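Local coordinates for giding protein-mglB (PDB 1J3W), which is a putative gliding-motility protein of the Roadblock/LC7 family that probably acts as a molecular adaptor and guanine-nucleotide exchange factor, at residues A29-L34 with V106-E111; G93-E98 with K117-G122; V19-L24 with A43-L48. All blocks are in the same frame, centred on the assembly; numbering follows the deposited sequence.

Contact 1: residues A29-L34 with V106-E111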
ATOM      1  N   ALA B  29      -9.517  14.819 -21.319  1.00  8.72           N
ATOM      2  CA  ALA B  29      -8.802  13.634 -20.846  1.00  8.61           C
ATOM      3  C   ALA B  29      -8.776  12.526 -21.897  1.00  8.83           C
ATOM      4  O   ALA B  29      -9.587  12.513 -22.826  1.00 10.30           O
ATOM      5  CB  ALA B  29      -9.440  13.105 -19.562  1.00  9.38           C
ATOM      6  N   ARG B  30      -7.845  11.591 -21.730  1.00  8.66           N
ATOM      7  CA  ARG B  30      -7.699  10.475 -22.653  1.00  8.70           C
ATOM      8  C   ARG B  30      -8.639   9.321 -22.355  1.00  8.65           C
ATOM      9  O   ARG B  30      -9.316   8.811 -23.247  1.00  8.67           O
ATOM     10  CB  ARG B  30      -6.275   9.912 -22.611  1.00 10.39           C
ATOM     11  CG  ARG B  30      -5.185  10.799 -23.162  1.00 12.99           C
ATOM     12  CD  ARG B  30      -3.894   9.989 -23.275  1.00 16.07           C
ATOM     13  NE  ARG B  30      -2.802  10.755 -23.866  1.00 20.15           N
ATOM     14  CZ  ARG B  30      -1.652  10.224 -24.261  1.00 19.48           C
ATOM     15  NH1 ARG B  30      -1.444   8.919 -24.135  1.00 22.85           N
ATOM     16  NH2 ARG B  30      -0.701  11.000 -24.765  1.00 22.56           N
ATOM     17  N   TYR B  31      -8.662   8.895 -21.094  1.00  8.68           N
ATOM     18  CA  TYR B  31      -9.469   7.744 -20.713  1.00  9.28           C
ATOM     19  C   TYR B  31     -10.253   8.002 -19.444  1.00  8.12           C
ATOM     20  O   TYR B  31      -9.775   8.684 -18.531  1.00  8.42           O
ATOM     21  CB  TYR B  31      -8.555   6.522 -20.510  1.00  9.85           C
ATOM     22  CG  TYR B  31      -7.461   6.390 -21.555  1.00 10.55           C
ATOM     23  CD1 TYR B  31      -7.774   6.251 -22.907  1.00  9.98           C
ATOM     24  CD2 TYR B  31      -6.113   6.458 -21.196  1.00 10.44           C
ATOM     25  CE1 TYR B  31      -6.776   6.197 -23.877  1.00  9.79           C
ATOM     26  CE2 TYR B  31      -5.104   6.403 -22.162  1.00 10.91           C
ATOM     27  CZ  TYR B  31      -5.447   6.276 -23.498  1.00  9.01           C
ATOM     28  OH  TYR B  31      -4.458   6.254 -24.458  1.00 12.52           O
ATOM     29  N   ALA B  32     -11.457   7.449 -19.391  1.00  8.04           N
ATOM     30  CA  ALA B  32     -12.327   7.603 -18.230  1.00  8.66           C
ATOM     31  C   ALA B  32     -12.874   6.240 -17.843  1.00  9.21           C
ATOM     32  O   ALA B  32     -13.346   5.488 -18.695  1.00 10.17           O
ATOM     33  CB  ALA B  32     -13.467   8.551 -18.553  1.00 10.09           C
ATOM     34  N   LEU B  33     -12.809   5.914 -16.558  1.00  8.49           N
ATOM     35  CA  LEU B  33     -13.307   4.624 -16.101  1.00 10.39           C
ATOM     36  C   LEU B  33     -14.021   4.722 -14.775  1.00 10.02           C
ATOM     37  O   LEU B  33     -13.732   5.603 -13.964  1.00 10.25           O
ATOM     38  CB  LEU B  33     -12.166   3.625 -15.892  1.00 14.01           C
ATOM     39  CG  LEU B  33     -11.045   3.362 -16.884  1.00 15.20           C
ATOM     40  CD1 LEU B  33     -10.001   4.469 -16.788  1.00 12.33           C
ATOM     41  CD2 LEU B  33     -10.404   2.019 -16.539  1.00 15.71           C
ATOM     42  N   LEU B  34     -14.962   3.808 -14.566  1.00 10.41           N
ATOM     43  CA  LEU B  34     -15.576   3.664 -13.299  1.00 10.77           C
ATOM     44  C   LEU B  34     -15.237   2.283 -12.866  1.00 10.76           C
ATOM     45  O   LEU B  34     -15.465   1.312 -13.573  1.00 11.30           O
ATOM     46  CB  LEU B  34     -17.088   3.791 -13.479  1.00 10.64           C
ATOM     47  CG  LEU B  34     -17.843   3.571 -12.168  1.00 12.88           C
ATOM     48  CD1 LEU B  34     -17.653   4.729 -11.188  1.00 15.07           C
ATOM     49  CD2 LEU B  34     -19.350   3.420 -12.367  1.00 15.35           C
ATOM     50  N   VAL B 106     -12.019   7.275 -12.482  1.00  9.37           N
ATOM     51  CA  VAL B 106     -10.614   7.421 -12.846  1.00  8.98           C
ATOM     52  C   VAL B 106     -10.491   8.153 -14.181  1.00  9.04           C
ATOM     53  O   VAL B 106     -11.143   7.787 -15.153  1.00  9.08           O
ATOM     54  CB  VAL B 106      -9.928   6.043 -13.002  1.00  8.27           C
ATOM     55  CG1 VAL B 106      -8.458   6.231 -13.372  1.00  9.59           C
ATOM     56  CG2 VAL B 106     -10.065   5.236 -11.707  1.00 11.44           C
ATOM     57  N   LEU B 107      -9.680   9.208 -14.214  1.00  9.33           N
ATOM     58  CA  LEU B 107      -9.441   9.939 -15.455  1.00  7.78           C
ATOM     59  C   LEU B 107      -7.942   9.968 -15.693  1.00  8.41           C
ATOM     60  O   LEU B 107      -7.173  10.325 -14.801  1.00  9.22           O
ATOM     61  CB  LEU B 107      -9.954  11.380 -15.376  1.00  8.96           C
ATOM     62  CG  LEU B 107     -11.458  11.593 -15.192  1.00  8.51           C
ATOM     63  CD1 LEU B 107     -11.767  13.086 -15.105  1.00 10.68           C
ATOM     64  CD2 LEU B 107     -12.208  10.974 -16.369  1.00 10.90           C
ATOM     65  N   VAL B 108      -7.530   9.562 -16.887  1.00  8.57           N
ATOM     66  CA  VAL B 108      -6.121   9.586 -17.269  1.00  9.07           C
ATOM     67  C   VAL B 108      -6.027  10.719 -18.279  1.00  9.66           C
ATOM     68  O   VAL B 108      -6.796  10.762 -19.245  1.00  9.25           O
ATOM     69  CB  VAL B 108      -5.687   8.271 -17.936  1.00  9.20           C
ATOM     70  CG1 VAL B 108      -4.260   8.404 -18.470  1.00 10.10           C
ATOM     71  CG2 VAL B 108      -5.780   7.130 -16.933  1.00 12.49           C
ATOM     72  N   PHE B 109      -5.089  11.634 -18.064  1.00  9.31           N
ATOM     73  CA  PHE B 109      -4.979  12.778 -18.956  1.00  9.56           C
ATOM     74  C   PHE B 109      -3.544  13.166 -19.245  1.00 11.71           C
ATOM     75  O   PHE B 109      -2.621  12.722 -18.562  1.00 13.05           O
ATOM     76  CB  PHE B 109      -5.741  13.968 -18.345  1.00 11.56           C
ATOM     77  CG  PHE B 109      -5.226  14.407 -16.990  1.00 10.91           C
ATOM     78  CD1 PHE B 109      -4.260  15.405 -16.884  1.00 12.10           C
ATOM     79  CD2 PHE B 109      -5.712  13.823 -15.818  1.00 12.18           C
ATOM     80  CE1 PHE B 109      -3.784  15.817 -15.632  1.00 13.85           C
ATOM     81  CE2 PHE B 109      -5.244  14.226 -14.564  1.00 12.12           C
ATOM     82  CZ  PHE B 109      -4.281  15.221 -14.469  1.00 13.14           C
ATOM     83  N   ASP B 110      -3.362  13.966 -20.288  1.00 11.39           N
ATOM     84  CA  ASP B 110      -2.039  14.453 -20.652  1.00 12.90           C
ATOM     85  C   ASP B 110      -2.069  15.979 -20.628  1.00 13.63           C
ATOM     86  O   ASP B 110      -2.998  16.574 -20.070  1.00 13.50           O
ATOM     87  CB  ASP B 110      -1.590  13.884 -22.016  1.00 13.48           C
ATOM     88  CG  ASP B 110      -2.491  14.287 -23.169  1.00 13.81           C
ATOM     89  OD1 ASP B 110      -2.535  13.541 -24.172  1.00 15.49           O
ATOM     90  OD2 ASP B 110      -3.136  15.341 -23.093  1.00 13.92           O
ATOM     91  N   GLU B 111      -1.057  16.617 -21.205  1.00 15.01           N
ATOM     92  CA  GLU B 111      -0.990  18.075 -21.188  1.00 17.80           C
ATOM     93  C   GLU B 111      -2.131  18.788 -21.901  1.00 16.17           C
ATOM     94  O   GLU B 111      -2.347  19.979 -21.681  1.00 17.36           O
ATOM     95  CB  GLU B 111       0.343  18.558 -21.771  1.00 21.40           C
ATOM     96  CG  GLU B 111       0.654  17.995 -23.143  1.00 27.20           C
ATOM     97  CD  GLU B 111       1.611  16.827 -23.078  1.00 30.90           C
ATOM     98  OE1 GLU B 111       2.828  17.073 -22.928  1.00 32.20           O
ATOM     99  OE2 GLU B 111       1.148  15.668 -23.164  1.00 30.42           O
TER
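Arg-30 and Asp-110 lock side chain to side chain at the end of an antiparallel strand pair, 31-34 against 106-109, in the central sheet of the Roadblock/LC7 fold, and a classic beta bulge sits beside them. Extended from CG to NE, the arginine runs across the aspartate at about a right angle, with the guanidinium and carboxylate planes 89° apart. The grip is side-on and both nitrogens take the same oxygen. Arg-30 NE lies 2.8 Å from Asp-110 OD1, above the carboxylate plane. Arg-30 NH2 meets the anti lone pair of Asp-110 OD1 at 3.2 Å. With CG set between its own backbone N and carbonyl carbon (chi1 62°), Asp-110 turns OD1 to the arginine, while OD2 is hydrogen-bonded to Thr-112 OG1. A leucine in place of Arg-30 would probably leave Asp-110 OD1 without its charged mate and the carboxylate held mainly through Thr-112. On the face of the sheet with Leu-33 and Val-106, the Tyr-31 ring meets Val-108 obliquely, Tyr-31 CD2 lying 3.8 Å from Val-108 CB, while Arg-30 CB covers the centre of one ring face. The tyrosine hydroxyl is hydrogen-bonded to Pro-51 O. Leu-33 CD1 reaches Val-106 CB at 4.1 Å, beneath helix 56-69. On the reverse face, Ala-32 CB and Leu-107 CD2 press together at 3.5 Å, a close approach for two methyl carbons, where helix 10-27 covers them. Leu-33 and Val-106 exchange two backbone hydrogen bonds, and Val-108 N donates to Tyr-31 O. At the bulge, Arg-30 and Tyr-31 share one partner: Val-108 O accepts from Arg-30 N at 2.8 Å and from Tyr-31 N at 3.2 Å.

Contact 2: residues G93-E98 with K117-G122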
ATOM      1  N   GLY B  93      -1.065  12.500 -16.240  1.00 11.03           N
ATOM      2  CA  GLY B  93      -1.667  12.719 -14.940  1.00 11.54           C
ATOM      3  C   GLY B  93      -2.801  11.740 -14.689  1.00  9.70           C
ATOM      4  O   GLY B  93      -3.357  11.140 -15.620  1.00  9.47           O
ATOM      5  N   LEU B  94      -3.145  11.586 -13.417  1.00  9.32           N
ATOM      6  CA  LEU B  94      -4.202  10.680 -12.996  1.00  9.69           C
ATOM      7  C   LEU B  94      -5.084  11.370 -11.964  1.00 10.59           C
ATOM      8  O   LEU B  94      -4.587  11.938 -10.994  1.00 11.13           O
ATOM      9  CB  LEU B  94      -3.575   9.422 -12.382  1.00 12.04           C
ATOM     10  CG  LEU B  94      -4.478   8.311 -11.850  1.00 15.17           C
ATOM     11  CD1 LEU B  94      -5.183   7.631 -13.005  1.00 17.74           C
ATOM     12  CD2 LEU B  94      -3.631   7.300 -11.082  1.00 15.72           C
ATOM     13  N   TYR B  95      -6.390  11.335 -12.194  1.00  9.05           N
ATOM     14  CA  TYR B  95      -7.368  11.917 -11.282  1.00  8.52           C
ATOM     15  C   TYR B  95      -8.275  10.787 -10.827  1.00 10.58           C
ATOM     16  O   TYR B  95      -8.822  10.054 -11.652  1.00 10.53           O
ATOM     17  CB  TYR B  95      -8.214  12.972 -11.998  1.00  9.94           C
ATOM     18  CG  TYR B  95      -9.356  13.520 -11.172  1.00  9.83           C
ATOM     19  CD1 TYR B  95      -9.154  14.564 -10.276  1.00 12.73           C
ATOM     20  CD2 TYR B  95     -10.642  12.986 -11.283  1.00 11.96           C
ATOM     21  CE1 TYR B  95     -10.197  15.071  -9.509  1.00 12.69           C
ATOM     22  CE2 TYR B  95     -11.697  13.486 -10.516  1.00 12.59           C
ATOM     23  CZ  TYR B  95     -11.465  14.527  -9.633  1.00 13.57           C
ATOM     24  OH  TYR B  95     -12.493  15.018  -8.856  1.00 15.90           O
ATOM     25  N   VAL B  96      -8.423  10.638  -9.516  1.00  8.42           N
ATOM     26  CA  VAL B  96      -9.287   9.611  -8.958  1.00  9.39           C
ATOM     27  C   VAL B  96     -10.195  10.256  -7.919  1.00  9.68           C
ATOM     28  O   VAL B  96      -9.733  11.020  -7.070  1.00 10.45           O
ATOM     29  CB  VAL B  96      -8.471   8.491  -8.283  1.00  8.74           C
ATOM     30  CG1 VAL B  96      -9.404   7.423  -7.731  1.00 11.00           C
ATOM     31  CG2 VAL B  96      -7.506   7.881  -9.284  1.00 11.95           C
ATOM     32  N   ASP B  97     -11.488   9.961  -7.988  1.00  9.92           N
ATOM     33  CA  ASP B  97     -12.428  10.521  -7.032  1.00 10.70           C
ATOM     34  C   ASP B  97     -13.472   9.468  -6.692  1.00 12.77           C
ATOM     35  O   ASP B  97     -13.857   8.661  -7.536  1.00 13.59           O
ATOM     36  CB  ASP B  97     -13.095  11.774  -7.616  1.00 13.13           C
ATOM     37  CG  ASP B  97     -13.870  12.572  -6.574  1.00 17.16           C
ATOM     38  OD1 ASP B  97     -13.563  12.458  -5.367  1.00 19.70           O
ATOM     39  OD2 ASP B  97     -14.777  13.330  -6.967  1.00 24.15           O
ATOM     40  N   GLU B  98     -13.906   9.461  -5.440  1.00 12.81           N
ATOM     41  CA  GLU B  98     -14.907   8.505  -5.006  1.00 15.21           C
ATOM     42  C   GLU B  98     -16.231   8.731  -5.712  1.00 15.25           C
ATOM     43  O   GLU B  98     -16.691   9.869  -5.853  1.00 17.38           O
ATOM     44  CB  GLU B  98     -15.124   8.606  -3.494  1.00 17.94           C
ATOM     45  CG  GLU B  98     -14.105   7.860  -2.663  1.00 22.41           C
ATOM     46  CD  GLU B  98     -14.447   7.874  -1.185  1.00 24.43           C
ATOM     47  OE1 GLU B  98     -15.627   7.647  -0.847  1.00 29.19           O
ATOM     48  OE2 GLU B  98     -13.537   8.105  -0.365  1.00 28.36           O
ATOM     49  N   LYS B 117     -10.150  21.937 -15.598  1.00 13.04           N
ATOM     50  CA  LYS B 117     -11.305  21.317 -16.241  1.00 13.45           C
ATOM     51  C   LYS B 117     -11.443  19.880 -15.740  1.00 12.28           C
ATOM     52  O   LYS B 117     -12.546  19.396 -15.479  1.00 11.72           O
ATOM     53  CB  LYS B 117     -11.128  21.311 -17.761  1.00 16.22           C
ATOM     54  CG  LYS B 117     -11.097  22.684 -18.419  1.00 20.83           C
ATOM     55  CD  LYS B 117     -12.483  23.286 -18.542  1.00 25.45           C
ATOM     56  CE  LYS B 117     -12.453  24.531 -19.421  1.00 26.56           C
ATOM     57  NZ  LYS B 117     -13.824  25.000 -19.752  1.00 30.29           N
ATOM     58  N   VAL B 118     -10.312  19.195 -15.606  1.00 11.24           N
ATOM     59  CA  VAL B 118     -10.319  17.822 -15.125  1.00 12.37           C
ATOM     60  C   VAL B 118     -10.979  17.727 -13.751  1.00 12.63           C
ATOM     61  O   VAL B 118     -11.839  16.877 -13.522  1.00 12.83           O
ATOM     62  CB  VAL B 118      -8.874  17.262 -15.039  1.00 11.54           C
ATOM     63  CG1 VAL B 118      -8.870  15.923 -14.317  1.00 12.36           C
ATOM     64  CG2 VAL B 118      -8.297  17.099 -16.441  1.00 11.69           C
ATOM     65  N   LYS B 119     -10.589  18.613 -12.844  1.00 13.36           N
ATOM     66  CA  LYS B 119     -11.140  18.587 -11.496  1.00 14.72           C
ATOM     67  C   LYS B 119     -12.588  19.046 -11.422  1.00 13.84           C
ATOM     68  O   LYS B 119     -13.391  18.474 -10.676  1.00 14.86           O
ATOM     69  CB  LYS B 119     -10.266  19.424 -10.567  1.00 16.76           C
ATOM     70  CG  LYS B 119      -8.820  18.940 -10.551  1.00 20.11           C
ATOM     71  CD  LYS B 119      -8.033  19.523  -9.397  1.00 22.35           C
ATOM     72  CE  LYS B 119      -8.487  18.934  -8.074  1.00 24.96           C
ATOM     73  NZ  LYS B 119      -7.710  19.501  -6.943  1.00 26.06           N
ATOM     74  N   LEU B 120     -12.923  20.071 -12.198  1.00 13.32           N
ATOM     75  CA  LEU B 120     -14.286  20.595 -12.218  1.00 13.98           C
ATOM     76  C   LEU B 120     -15.265  19.545 -12.732  1.00 13.09           C
ATOM     77  O   LEU B 120     -16.198  19.144 -12.035  1.00 12.85           O
ATOM     78  CB  LEU B 120     -14.354  21.837 -13.115  1.00 16.52           C
ATOM     79  CG  LEU B 120     -15.744  22.436 -13.354  1.00 21.49           C
ATOM     80  CD1 LEU B 120     -16.316  22.907 -12.041  1.00 24.43           C
ATOM     81  CD2 LEU B 120     -15.652  23.594 -14.340  1.00 23.12           C
ATOM     82  N   HIS B 121     -15.040  19.084 -13.955  1.00 11.78           N
ATOM     83  CA  HIS B 121     -15.932  18.102 -14.552  1.00 11.53           C
ATOM     84  C   HIS B 121     -15.744  16.709 -13.968  1.00 11.37           C
ATOM     85  O   HIS B 121     -16.665  15.890 -13.991  1.00 12.93           O
ATOM     86  CB  HIS B 121     -15.751  18.131 -16.069  1.00 11.75           C
ATOM     87  CG  HIS B 121     -16.098  19.457 -16.672  1.00 13.07           C
ATOM     88  ND1 HIS B 121     -17.400  19.879 -16.838  1.00 13.81           N
ATOM     89  CD2 HIS B 121     -15.316  20.489 -17.068  1.00 13.08           C
ATOM     90  CE1 HIS B 121     -17.405  21.113 -17.308  1.00 14.07           C
ATOM     91  NE2 HIS B 121     -16.152  21.508 -17.456  1.00 15.29           N
ATOM     92  N   GLY B 122     -14.552  16.443 -13.437  1.00 12.28           N
ATOM     93  CA  GLY B 122     -14.304  15.161 -12.806  1.00 12.43           C
ATOM     94  C   GLY B 122     -15.161  15.053 -11.553  1.00 11.40           C
ATOM     95  O   GLY B 122     -15.738  14.007 -11.280  1.00 12.13           O
TER
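Tyr-95 lies against Val-118, Lys-119 and Gly-122 where helix 115-135 packs on the antiparallel sheet of the Roadblock/LC7 fold. The segments 93-98 and 117-122 run nearly alike, 22° apart, with their axes 9.8 Å from each other at closest approach.

Apolar packing carries the contact. With CG anti to the backbone N (chi1 174°), the tyrosine sends its ring from the strand to the helix turn 118-122, and its side chain and that of Val-118 slide past each other in opposite directions. Val-118 CG1 rests 3.8 Å from Tyr-95 CB and also comes close to CG, at the root of the ring. Val-118 touches Phe-109 of the neighbouring strand as well, which ties the same helix turn to a second strand.

Packing against the helix backbone comes next. Tyr-95 CE1 approaches Lys-119 CA at 4.1 Å, and Tyr-95 CE2 stands 3.9 Å from Gly-122 CA. Gly-122, with no side chain, lets the ring carbon lie directly on the helix backbone.

Polar groups find their main partners beyond the two segments. The tyrosine hydroxyl is hydrogen-bonded to Glu-84 OE2 on the adjoining strand 84-88. Asp-97 points toward the helix; its OD2 makes a salt bridge with Lys-123 and a hydrogen bond with Ser-126, both further along helix 115-135. Lys-119 also packs on Leu-115 of a second subunit. At the far end of the ring, Tyr-95 OH lies 3.8 Å from Gly-122 C.

Contact 3: residues V19-L24 with A43-L48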
ATOM      1  N   VAL B  19     -22.054   9.598 -18.899  1.00 12.52           N
ATOM      2  CA  VAL B  19     -21.295  10.490 -18.032  1.00 11.46           C
ATOM      3  C   VAL B  19     -19.818  10.430 -18.420  1.00 10.97           C
ATOM      4  O   VAL B  19     -19.159  11.464 -18.545  1.00 10.84           O
ATOM      5  CB  VAL B  19     -21.426  10.101 -16.544  1.00 12.49           C
ATOM      6  CG1 VAL B  19     -20.488  10.960 -15.701  1.00 13.83           C
ATOM      7  CG2 VAL B  19     -22.865  10.293 -16.075  1.00 15.34           C
ATOM      8  N   LEU B  20     -19.300   9.224 -18.631  1.00 10.66           N
ATOM      9  CA  LEU B  20     -17.890   9.080 -18.989  1.00  9.73           C
ATOM     10  C   LEU B  20     -17.565   9.766 -20.306  1.00 10.19           C
ATOM     11  O   LEU B  20     -16.551  10.457 -20.411  1.00  9.88           O
ATOM     12  CB  LEU B  20     -17.493   7.600 -19.059  1.00  9.54           C
ATOM     13  CG  LEU B  20     -17.593   6.806 -17.752  1.00 10.32           C
ATOM     14  CD1 LEU B  20     -17.182   5.374 -18.013  1.00 12.16           C
ATOM     15  CD2 LEU B  20     -16.707   7.422 -16.673  1.00 10.00           C
ATOM     16  N   GLU B  21     -18.424   9.584 -21.305  1.00 10.23           N
ATOM     17  CA  GLU B  21     -18.216  10.199 -22.609  1.00 12.57           C
ATOM     18  C   GLU B  21     -18.238  11.722 -22.523  1.00 12.08           C
ATOM     19  O   GLU B  21     -17.381  12.399 -23.099  1.00 12.47           O
ATOM     20  CB  GLU B  21     -19.286   9.718 -23.593  1.00 14.30           C
ATOM     21  CG  GLU B  21     -19.133   8.256 -23.977  1.00 20.59           C
ATOM     22  CD  GLU B  21     -20.317   7.720 -24.756  1.00 23.94           C
ATOM     23  OE1 GLU B  21     -20.194   6.616 -25.328  1.00 27.06           O
ATOM     24  OE2 GLU B  21     -21.369   8.393 -24.792  1.00 26.65           O
ATOM     25  N   GLU B  22     -19.219  12.257 -21.807  1.00 11.65           N
ATOM     26  CA  GLU B  22     -19.342  13.701 -21.650  1.00 12.74           C
ATOM     27  C   GLU B  22     -18.136  14.260 -20.903  1.00 12.06           C
ATOM     28  O   GLU B  22     -17.620  15.325 -21.243  1.00 12.01           O
ATOM     29  CB  GLU B  22     -20.626  14.037 -20.884  1.00 15.71           C
ATOM     30  CG  GLU B  22     -21.897  13.646 -21.626  1.00 22.04           C
ATOM     31  CD  GLU B  22     -23.138  13.782 -20.766  1.00 26.34           C
ATOM     32  OE1 GLU B  22     -24.250  13.525 -21.279  1.00 29.26           O
ATOM     33  OE2 GLU B  22     -23.005  14.141 -19.576  1.00 30.07           O
ATOM     34  N   THR B  23     -17.677  13.531 -19.891  1.00 10.17           N
ATOM     35  CA  THR B  23     -16.538  13.981 -19.100  1.00 10.03           C
ATOM     36  C   THR B  23     -15.269  14.057 -19.955  1.00  9.53           C
ATOM     37  O   THR B  23     -14.465  14.977 -19.799  1.00 10.40           O
ATOM     38  CB  THR B  23     -16.337  13.061 -17.886  1.00 10.35           C
ATOM     39  OG1 THR B  23     -17.540  13.073 -17.100  1.00 11.21           O
ATOM     40  CG2 THR B  23     -15.192  13.557 -17.008  1.00 10.88           C
ATOM     41  N   LEU B  24     -15.091  13.102 -20.863  1.00 10.19           N
ATOM     42  CA  LEU B  24     -13.921  13.137 -21.738  1.00  9.92           C
ATOM     43  C   LEU B  24     -13.974  14.395 -22.603  1.00 10.38           C
ATOM     44  O   LEU B  24     -12.971  15.086 -22.767  1.00 11.56           O
ATOM     45  CB  LEU B  24     -13.876  11.896 -22.631  1.00 10.61           C
ATOM     46  CG  LEU B  24     -13.527  10.584 -21.924  1.00 10.43           C
ATOM     47  CD1 LEU B  24     -13.755   9.429 -22.875  1.00 12.79           C
ATOM     48  CD2 LEU B  24     -12.070  10.611 -21.456  1.00 12.76           C
ATOM     49  N   ALA B  43     -17.222   0.186 -16.140  1.00 11.90           N
ATOM     50  CA  ALA B  43     -17.524   0.853 -17.405  1.00 11.04           C
ATOM     51  C   ALA B  43     -16.309   1.697 -17.766  1.00 11.19           C
ATOM     52  O   ALA B  43     -15.620   2.211 -16.881  1.00 10.32           O
ATOM     53  CB  ALA B  43     -18.753   1.746 -17.261  1.00 12.64           C
ATOM     54  N   HIS B  44     -16.025   1.827 -19.057  1.00 10.35           N
ATOM     55  CA  HIS B  44     -14.884   2.626 -19.485  1.00 10.10           C
ATOM     56  C   HIS B  44     -15.097   3.174 -20.883  1.00 10.27           C
ATOM     57  O   HIS B  44     -15.723   2.531 -21.724  1.00 11.84           O
ATOM     58  CB  HIS B  44     -13.590   1.804 -19.436  1.00 10.94           C
ATOM     59  CG  HIS B  44     -13.537   0.684 -20.427  1.00  9.83           C
ATOM     60  ND1 HIS B  44     -13.115   0.857 -21.728  1.00 11.99           N
ATOM     61  CD2 HIS B  44     -13.852  -0.627 -20.304  1.00 12.68           C
ATOM     62  CE1 HIS B  44     -13.169  -0.300 -22.363  1.00 14.15           C
ATOM     63  NE2 HIS B  44     -13.614  -1.217 -21.522  1.00 12.02           N
ATOM     64  N   LYS B  45     -14.586   4.380 -21.111  1.00 10.13           N
ATOM     65  CA  LYS B  45     -14.681   5.033 -22.408  1.00  9.83           C
ATOM     66  C   LYS B  45     -13.372   5.743 -22.695  1.00  9.79           C
ATOM     67  O   LYS B  45     -12.697   6.222 -21.779  1.00  9.75           O
ATOM     68  CB  LYS B  45     -15.848   6.024 -22.427  1.00 11.26           C
ATOM     69  CG  LYS B  45     -17.201   5.327 -22.443  1.00 15.14           C
ATOM     70  CD  LYS B  45     -17.374   4.512 -23.721  1.00 17.89           C
ATOM     71  CE  LYS B  45     -18.455   3.453 -23.563  1.00 21.88           C
ATOM     72  NZ  LYS B  45     -18.673   2.676 -24.822  1.00 24.40           N
ATOM     73  N   GLU B  46     -13.008   5.796 -23.970  1.00 10.10           N
ATOM     74  CA  GLU B  46     -11.763   6.426 -24.383  1.00 10.55           C
ATOM     75  C   GLU B  46     -12.044   7.525 -25.383  1.00 11.08           C
ATOM     76  O   GLU B  46     -12.993   7.433 -26.163  1.00 13.47           O
ATOM     77  CB  GLU B  46     -10.832   5.392 -25.023  1.00 12.02           C
ATOM     78  CG  GLU B  46     -10.421   4.241 -24.101  1.00 13.57           C
ATOM     79  CD  GLU B  46     -11.530   3.226 -23.876  1.00 15.61           C
ATOM     80  OE1 GLU B  46     -12.000   2.621 -24.867  1.00 17.97           O
ATOM     81  OE2 GLU B  46     -11.925   3.027 -22.709  1.00 13.43           O
ATOM     82  N   ALA B  47     -11.227   8.572 -25.358  1.00 11.00           N
ATOM     83  CA  ALA B  47     -11.403   9.675 -26.299  1.00 11.56           C
ATOM     84  C   ALA B  47     -11.093   9.162 -27.697  1.00 13.53           C
ATOM     85  O   ALA B  47     -10.144   8.411 -27.891  1.00 14.07           O
ATOM     86  CB  ALA B  47     -10.472  10.822 -25.944  1.00 12.06           C
ATOM     87  N   LEU B  48     -11.894   9.579 -28.673  1.00 16.94           N
ATOM     88  CA  LEU B  48     -11.700   9.136 -30.046  1.00 19.52           C
ATOM     89  C   LEU B  48     -10.315   9.468 -30.597  1.00 18.81           C
ATOM     90  O   LEU B  48      -9.777   8.735 -31.424  1.00 20.18           O
ATOM     91  CB  LEU B  48     -12.778   9.756 -30.943  1.00 22.65           C
ATOM     92  CG  LEU B  48     -14.222   9.363 -30.615  1.00 27.17           C
ATOM     93  CD1 LEU B  48     -15.174  10.079 -31.562  1.00 28.46           C
ATOM     94  CD2 LEU B  48     -14.383   7.853 -30.738  1.00 29.13           C
TER
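With CG anti to the carbonyl carbon and the chain extended to CD1, Leu-20 (chi1 -63°) and Leu-24 each set CD1 on the strand 43-46. Lys-45 answers from the strand with a chain bent at chi2 (-64°), laying its aliphatic part against Leu-20 and Glu-21. Helix 10-27 thus packs on the edge strand 41-46 of the Roadblock/LC7 sheet, the axes of the short segments 31° apart and 7.9 Å from each other at closest approach.

The leucines touch mostly backbone. Leu-20 CD1 comes 3.7 Å from Ala-43 O and also nears Ala-43 CB, while Leu-24, one helical turn later, sets CD1 3.6 Å from Lys-45 O and close to the peptide that joins Glu-46 to Ala-47. Both leucines also rest on Ala-32 of the adjoining strand, so the helix spans two strands here.

Lys-45 is laid against the helix by its methylenes: its CG lies 3.8 Å from Glu-21 CG, and its CB is 4.1 Å from Leu-20 CB. The glutamate chain, extended beyond CG, passes the lysine obliquely, so that Glu-21 OE1 comes near Lys-45 CD and CE. The charged ends stay beyond salt-bridge range, with NZ of Lys-45 4.3 Å from OE1 of Glu-21.

On the side of the strand turned from the helix, His-44 ND1 donates to Glu-46 OE2 at 2.7 Å, the carboxylate meeting the imidazole in its ring plane. The bond pairs alternate residues of the strand, next to Leu-56.

Cohesion between helix and strand is therefore chiefly van der Waals contact of leucine methyls and lysine methylenes, to which the nearby opposite charges of Glu-21 and Lys-45 probably add only a modest attraction.

All three contacts reach one antiparallel sheet. Contact 1 joins two strands inside it, contact 2 lays helix 115-135 on it, and contact 3 lays helix 10-27 on its edge strand. Contacts 1 and 2 are buried and use neighbouring strands, 103-109 and 93-98 respectively, probably hydrogen-bonded through Phe-109 O and Gly-93 N. Contact 3 is partly buried; its strand probably bonds to 31-36 of contact 1 through Ala-43 O and Leu-34 N. Chemistry follows place: backbone bonds and a salt bridge in contact 1, a tyrosine ring against a helix in contact 2, leucines with a lysine and glutamate whose charges stay apart in contact 3. Contacts 2 and 3 touch where His-121 O nears Thr-23 CG2.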